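Local structure of aspartate aminotransferase, mitochondrial (Trypanosoma brucei brucei, 4W5K) at residues 120-125 with 141-146; 155-160 with 192-197. The protein probably transfers the amino group of L-aspartate to 2-oxoglutarate with the help of pyridoxal 5'-phosphate, acting as a homodimer of the class-I (alpha) aminotransferase family. The protein carries 1 engineered substitution. One frame throughout, in Å; residues are numbered along the deposited sequence. Where two conformers were deposited one is given.

Contact 1: residues 120-125 with 141-146; sequences RIYGPD and ELTPYS
Strands 120-124 and 141-145 are the two parallel strands of a beta-alpha-beta unit, Ile121 pairing with Leu142 and Tyr122 with Thr143 in the large mixed sheet of the PLP-binding fold; helix 129-137 makes the crossover between them. The backbone bonds run Ile121 N to Glu141 O, Thr143 N to Ile121 O (2.8 Å), Gly123 N to Thr143 O and Tyr145 N to Gly123 O (2.8 Å). Between them Tyr122 CA makes a CA-H...O contact of 3.1 Å with Thr143 O. A weak bond from Asp125 N to Tyr145 O carries the pairing past the strand end. On the face with Arg120 and Tyr122, the Thr143 methyl touches both of these neighbours in the conformer given. Lodged between backbone N and carbonyl carbon, CG2 sits over the middle of the Tyr122 ring, 3.4 Å from its centroid, a CH-pi contact. Arg120 CD reaches the same methyl at 3.6 Å. On the other face of the sheet, Leu142 CD1 meets Ile121 CG2 at 3.9 Å and extends to 3.7 Å from Gly123 N, on the side covered by helix 129-137, where Leu142 touches His131 and Glu132. With chi1 at 55°, the Tyr145 side chain folds back over the first strand and lies flat on the Gly123-Pro124 peptide. Its hydroxyl bonds to Leu174 O in strand 172-176, on the other side of strand 120-124, which pins the far end of the ring. Asp125 turns its carboxylate to the backbone N-H groups of Tyr148 and, weakly, Tyr147. Pro124 CA stands over the face of the Tyr145 ring, 3.7 Å from its centroid and 20° off the normal.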
loop_
_atom_site.group_PDB
_atom_site.type_symbol
_atom_site.label_atom_id
_atom_site.label_comp_id
_atom_site.label_asym_id
_atom_site.label_seq_id
_atom_site.Cartn_x
_atom_site.Cartn_y
_atom_site.Cartn_z
ATOM N N ARG A 120 20.284 -14.195 -5.107
ATOM C CA ARG A 120 20.374 -14.806 -3.784
ATOM C C ARG A 120 20.504 -13.695 -2.727
ATOM O O ARG A 120 21.058 -12.629 -3.014
ATOM C CB ARG A 120 21.567 -15.774 -3.723
ATOM C CG ARG A 120 21.630 -16.560 -2.451
ATOM C CD ARG A 120 22.955 -17.319 -2.308
ATOM N NE ARG A 120 23.137 -18.374 -3.300
ATOM C CZ ARG A 120 23.648 -19.569 -3.014
ATOM N NH1 ARG A 120 24.002 -19.861 -1.767
ATOM N NH2 ARG A 120 23.803 -20.480 -3.970
ATOM N N ILE A 121 19.937 -13.905 -1.539
ATOM C CA ILE A 121 20.108 -12.963 -0.437
ATOM C C ILE A 121 20.294 -13.804 0.833
ATOM O O ILE A 121 19.641 -14.838 1.006
ATOM C CB ILE A 121 18.926 -11.977 -0.304
ATOM C CG1 ILE A 121 19.160 -10.981 0.845
ATOM C CG2 ILE A 121 17.612 -12.722 -0.143
ATOM C CD1 ILE A 121 18.118 -9.811 0.856
ATOM N N TYR A 122 21.252 -13.410 1.667
ATOM C CA TYR A 122 21.585 -14.174 2.866
ATOM C C TYR A 122 20.880 -13.558 4.068
ATOM O O TYR A 122 20.938 -12.346 4.255
ATOM C CB TYR A 122 23.092 -14.185 3.115
ATOM C CG TYR A 122 23.869 -15.090 2.198
ATOM C CD1 TYR A 122 24.102 -14.723 0.884
ATOM C CD2 TYR A 122 24.374 -16.307 2.645
ATOM C CE1 TYR A 122 24.837 -15.556 0.033
ATOM C CE2 TYR A 122 25.090 -17.146 1.806
ATOM C CZ TYR A 122 25.316 -16.762 0.507
ATOM O OH TYR A 122 26.038 -17.594 -0.336
ATOM N N GLY A 123 20.226 -14.387 4.879
ATOM C CA GLY A 123 19.526 -13.876 6.059
ATOM C C GLY A 123 19.871 -14.763 7.250
ATOM O O GLY A 123 20.409 -15.853 7.081
ATOM N N PRO A 124 19.547 -14.301 8.470
ATOM C CA PRO A 124 19.903 -15.139 9.627
ATOM C C PRO A 124 19.145 -16.470 9.595
ATOM O O PRO A 124 17.988 -16.513 9.125
ATOM C CB PRO A 124 19.484 -14.279 10.847
ATOM C CG PRO A 124 18.464 -13.299 10.307
ATOM C CD PRO A 124 18.844 -13.056 8.841
ATOM N N ASP A 125 19.784 -17.525 10.092
ATOM C CA ASP A 125 19.228 -18.881 10.027
ATOM C C ASP A 125 17.847 -18.959 10.678
ATOM O O ASP A 125 16.963 -19.666 10.191
ATOM C CB ASP A 125 20.201 -19.908 10.649
ATOM C CG ASP A 125 20.647 -19.557 12.074
ATOM O OD1 ASP A 125 20.135 -18.609 12.697
ATOM O OD2 ASP A 125 21.525 -20.277 12.568
ATOM N N GLU A 141 16.454 -15.960 -3.914
ATOM C CA GLU A 141 16.393 -17.009 -2.913
ATOM C C GLU A 141 17.057 -16.609 -1.595
ATOM O O GLU A 141 18.243 -16.299 -1.554
ATOM C CB GLU A 141 17.064 -18.273 -3.463
ATOM C CG GLU A 141 16.935 -19.455 -2.542
ATOM C CD GLU A 141 17.755 -20.634 -3.007
ATOM O OE1 GLU A 141 18.411 -20.518 -4.062
ATOM O OE2 GLU A 141 17.747 -21.668 -2.310
ATOM N N LEU A 142 16.279 -16.588 -0.520
ATOM C CA LEU A 142 16.831 -16.346 0.812
ATOM C C LEU A 142 17.570 -17.575 1.307
ATOM O O LEU A 142 17.029 -18.679 1.315
ATOM C CB LEU A 142 15.710 -15.960 1.773
ATOM C CG LEU A 142 16.096 -15.619 3.218
ATOM C CD1 LEU A 142 16.877 -14.323 3.290
ATOM C CD2 LEU A 142 14.798 -15.480 4.038
ATOM N N THR A 143 18.821 -17.381 1.697
ATOM C CA THR A 143 19.654 -18.496 2.131
ATOM C C THR A 143 20.294 -18.156 3.483
ATOM O O THR A 143 20.638 -17.010 3.743
ATOM C CB THR A 143 20.713 -18.827 1.073
ATOM O OG1 THR A 143 21.309 -20.095 1.357
ATOM C CG2 THR A 143 21.778 -17.758 1.015
ATOM N N PRO A 144 20.431 -19.156 4.362
ATOM C CA PRO A 144 20.824 -18.779 5.731
ATOM C C PRO A 144 22.308 -18.522 5.995
ATOM O O PRO A 144 23.184 -19.080 5.309
ATOM C CB PRO A 144 20.361 -19.988 6.551
ATOM C CG PRO A 144 20.509 -21.131 5.596
ATOM C CD PRO A 144 20.013 -20.565 4.278
ATOM N N TYR A 145 22.577 -17.691 7.009
ATOM C CA TYR A 145 23.877 -17.665 7.696
ATOM C C TYR A 145 23.670 -17.998 9.167
ATOM O O TYR A 145 22.617 -17.706 9.739
ATOM C CB TYR A 145 24.598 -16.311 7.555
ATOM C CG TYR A 145 23.850 -15.055 7.996
ATOM C CD1 TYR A 145 23.705 -14.729 9.342
ATOM C CD2 TYR A 145 23.347 -14.159 7.056
ATOM C CE1 TYR A 145 23.046 -13.558 9.743
ATOM C CE2 TYR A 145 22.686 -12.988 7.447
ATOM C CZ TYR A 145 22.536 -12.694 8.781
ATOM O OH TYR A 145 21.890 -11.544 9.166
ATOM N N SER A 146 24.683 -18.609 9.769
ATOM C CA SER A 146 24.642 -18.931 11.182
ATOM C C SER A 146 24.392 -17.677 12.002
ATOM O O SER A 146 24.977 -16.621 11.743
ATOM C CB SER A 146 25.949 -19.596 11.609
ATOM O OG SER A 146 26.177 -20.801 10.899
#

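Contact 2: residues 155-160 with 192-197; sequences LNLAGM and WRQVCD. Unlike the reference sequence in segment 155-160: Leu155 (reference Phe). With MLT (D-malate), chain D.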
loop_
_atom_site.group_PDB
_atom_site.type_symbol
_atom_site.label_atom_id
_atom_site.label_comp_id
_atom_site.label_asym_id
_atom_site.label_seq_id
_atom_site.Cartn_x
_atom_site.Cartn_y
_atom_site.Cartn_z
ATOM N N LEU A 155 23.539 -15.536 20.628
ATOM C CA LEU A 155 24.209 -15.333 19.344
ATOM C C LEU A 155 25.326 -16.327 19.057
ATOM O O LEU A 155 26.077 -16.723 19.956
ATOM C CB LEU A 155 24.783 -13.911 19.283
ATOM C CG LEU A 155 25.415 -13.427 17.985
ATOM C CD1 LEU A 155 24.339 -13.290 16.900
ATOM C CD2 LEU A 155 26.143 -12.099 18.220
ATOM N N ASN A 156 25.438 -16.729 17.790
ATOM C CA ASN A 156 26.605 -17.493 17.344
ATOM C C ASN A 156 27.434 -16.585 16.432
ATOM O O ASN A 156 27.367 -16.685 15.198
ATOM C CB ASN A 156 26.183 -18.800 16.631
ATOM C CG ASN A 156 27.360 -19.544 15.998
ATOM O OD1 ASN A 156 28.526 -19.253 16.277
ATOM N ND2 ASN A 156 27.054 -20.527 15.146
ATOM N N LEU A 157 28.209 -15.691 17.046
ATOM C CA LEU A 157 28.984 -14.717 16.279
ATOM C C LEU A 157 30.068 -15.367 15.400
ATOM O O LEU A 157 30.200 -14.986 14.244
ATOM C CB LEU A 157 29.654 -13.683 17.194
ATOM C CG LEU A 157 30.414 -12.581 16.438
ATOM C CD1 LEU A 157 29.474 -11.762 15.545
ATOM C CD2 LEU A 157 31.163 -11.655 17.378
ATOM N N ALA A 158 30.842 -16.304 15.941
ATOM C CA ALA A 158 31.901 -16.950 15.147
ATOM C C ALA A 158 31.290 -17.561 13.878
ATOM O O ALA A 158 31.850 -17.451 12.775
ATOM C CB ALA A 158 32.618 -18.002 15.960
ATOM N N GLY A 159 30.117 -18.175 14.036
ATOM C CA GLY A 159 29.420 -18.795 12.920
ATOM C C GLY A 159 28.954 -17.772 11.905
ATOM O O GLY A 159 29.108 -17.963 10.698
ATOM N N MET A 160 28.359 -16.693 12.396
ATOM C CA MET A 160 27.940 -15.587 11.534
ATOM C C MET A 160 29.103 -15.041 10.711
ATOM O O MET A 160 29.006 -14.911 9.479
ATOM C CB MET A 160 27.337 -14.467 12.359
ATOM C CG MET A 160 26.840 -13.312 11.514
ATOM S SD MET A 160 25.981 -12.148 12.595
ATOM C CE MET A 160 25.401 -10.944 11.406
ATOM N N TRP A 192 28.914 -6.006 16.036
ATOM C CA TRP A 192 28.574 -5.424 14.738
ATOM C C TRP A 192 29.804 -4.836 14.059
ATOM O O TRP A 192 29.928 -4.880 12.822
ATOM C CB TRP A 192 27.504 -4.353 14.897
ATOM C CG TRP A 192 26.106 -4.863 15.036
ATOM C CD1 TRP A 192 25.257 -4.622 16.086
ATOM C CD2 TRP A 192 25.356 -5.644 14.086
ATOM N NE1 TRP A 192 24.042 -5.217 15.859
ATOM C CE2 TRP A 192 24.069 -5.846 14.642
ATOM C CE3 TRP A 192 25.645 -6.189 12.824
ATOM C CZ2 TRP A 192 23.061 -6.560 13.978
ATOM C CZ3 TRP A 192 24.647 -6.917 12.164
ATOM C CH2 TRP A 192 23.364 -7.081 12.743
ATOM N N ARG A 193 30.742 -4.299 14.834
ATOM C CA ARG A 193 31.947 -3.758 14.229
ATOM C C ARG A 193 32.688 -4.874 13.506
ATOM O O ARG A 193 33.197 -4.674 12.394
ATOM C CB ARG A 193 32.840 -3.076 15.276
ATOM C CG ARG A 193 32.408 -1.632 15.525
ATOM C CD ARG A 193 33.312 -0.905 16.506
ATOM N NE ARG A 193 32.981 -1.232 17.888
ATOM C CZ ARG A 193 32.112 -0.556 18.638
ATOM N NH1 ARG A 193 31.884 -0.938 19.899
ATOM N NH2 ARG A 193 31.483 0.503 18.145
ATOM N N GLN A 194 32.723 -6.069 14.104
ATOM C CA GLN A 194 33.366 -7.192 13.402
ATOM C C GLN A 194 32.594 -7.601 12.143
ATOM O O GLN A 194 33.221 -7.892 11.102
ATOM C CB GLN A 194 33.506 -8.415 14.303
ATOM C CG GLN A 194 34.354 -8.174 15.528
ATOM C CD GLN A 194 34.735 -9.476 16.192
ATOM O OE1 GLN A 194 34.236 -9.812 17.260
ATOM N NE2 GLN A 194 35.633 -10.216 15.558
ATOM N N VAL A 195 31.262 -7.652 12.257
ATOM C CA VAL A 195 30.378 -8.029 11.135
ATOM C C VAL A 195 30.556 -7.084 9.939
ATOM O O VAL A 195 30.728 -7.513 8.786
ATOM C CB VAL A 195 28.891 -8.028 11.571
ATOM C CG1 VAL A 195 27.950 -8.081 10.359
ATOM C CG2 VAL A 195 28.600 -9.183 12.517
ATOM N N CYS A 196 30.550 -5.792 10.228
ATOM C CA CYS A 196 30.682 -4.791 9.179
ATOM C C CYS A 196 32.054 -4.852 8.514
ATOM O O CYS A 196 32.159 -4.619 7.310
ATOM C CB CYS A 196 30.399 -3.405 9.750
ATOM S SG CYS A 196 28.667 -3.199 10.304
ATOM N N ASP A 197 33.106 -5.188 9.262
ATOM C CA ASP A 197 34.421 -5.337 8.638
ATOM C C ASP A 197 34.403 -6.452 7.594
ATOM O O ASP A 197 35.036 -6.339 6.542
ATOM C CB ASP A 197 35.518 -5.611 9.682
ATOM C CG ASP A 197 35.955 -4.346 10.417
ATOM O OD1 ASP A 197 35.638 -3.234 9.939
ATOM O OD2 ASP A 197 36.615 -4.455 11.477
HETATM C C1 MLT D . 29.659 3.072 19.054
HETATM O O1 MLT D . 29.617 1.826 19.231
HETATM O O2 MLT D . 30.664 3.616 18.525
HETATM C C2 MLT D . 28.471 3.922 19.476
HETATM O O3 MLT D . 27.518 3.015 19.941
#
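Leu157 is the first residue of 155-160 to touch helix 192-197, and Asn156, just before it, is the N-cap of helix 157-166. Asn156 OD1 accepts from Gly159 N at 3.0 Å, the donor lying well above the amide plane, while Asn156 O takes Met160 N in the first helical turn. Leu157 holds CG anti to its backbone N (chi1 -176°) and spreads its two methyls over neighbouring positions of the other helix. CD2 lies 3.6 Å from Gln194 OE1, the two side chains crossing at about a right angle, and CD1 reaches Val195 CG2 at 4.1 Å. One turn later Met160 reaches out with a fully extended chain, every torsion near 180°, which carries its methyl to the partner helix. These are helices 157-166 and 189-201, two helices of the large PLP-binding domain, and the joint between them is largely apolar, with Gln194 at its exposed rim: Val195 goes on to meet Leu161 and Leu164. Met160 CE stands 3.8 Å from Val195 CG2, the thioether crossing the valine nearly perpendicularly, with SD close behind. The same CE comes within 4.2 Å of Trp192 CZ3, at the six-membered end of the indole, from an oblique direction; Trp192 also packs on Val226 of helix 225-230. Arg193 takes its guanidinium to the bound D-malate. Its NH2 donates to malate O1 at 2.5 Å, shorter than usual and doubtful in exact length because the side chain is modelled twice, while NH1 makes a salt bridge with Asp190 OD1.

In the fold
Both segments of contact 1 precede those of contact 2 in the sequence, and the centres of the two contacts lie 15 Å apart. They meet directly: Ser146 O is 3.3 Å from Met160 CB, and Tyr145 CE1 is 3.9 Å from Met160 CE. Met160 therefore packs against the sheet through Tyr145 while its methyl also serves the helix-helix joint of contact 2. Each contact has a ligand near it. The side chain of Pro124 in contact 1 is about 9 Å from the bound pyridoxal phosphate and about 7 Å from that of Tyr128, which binds it. The malate of contact 2 is also hydrogen-bonded to His189 ND1, with Phe225 completing its pocket.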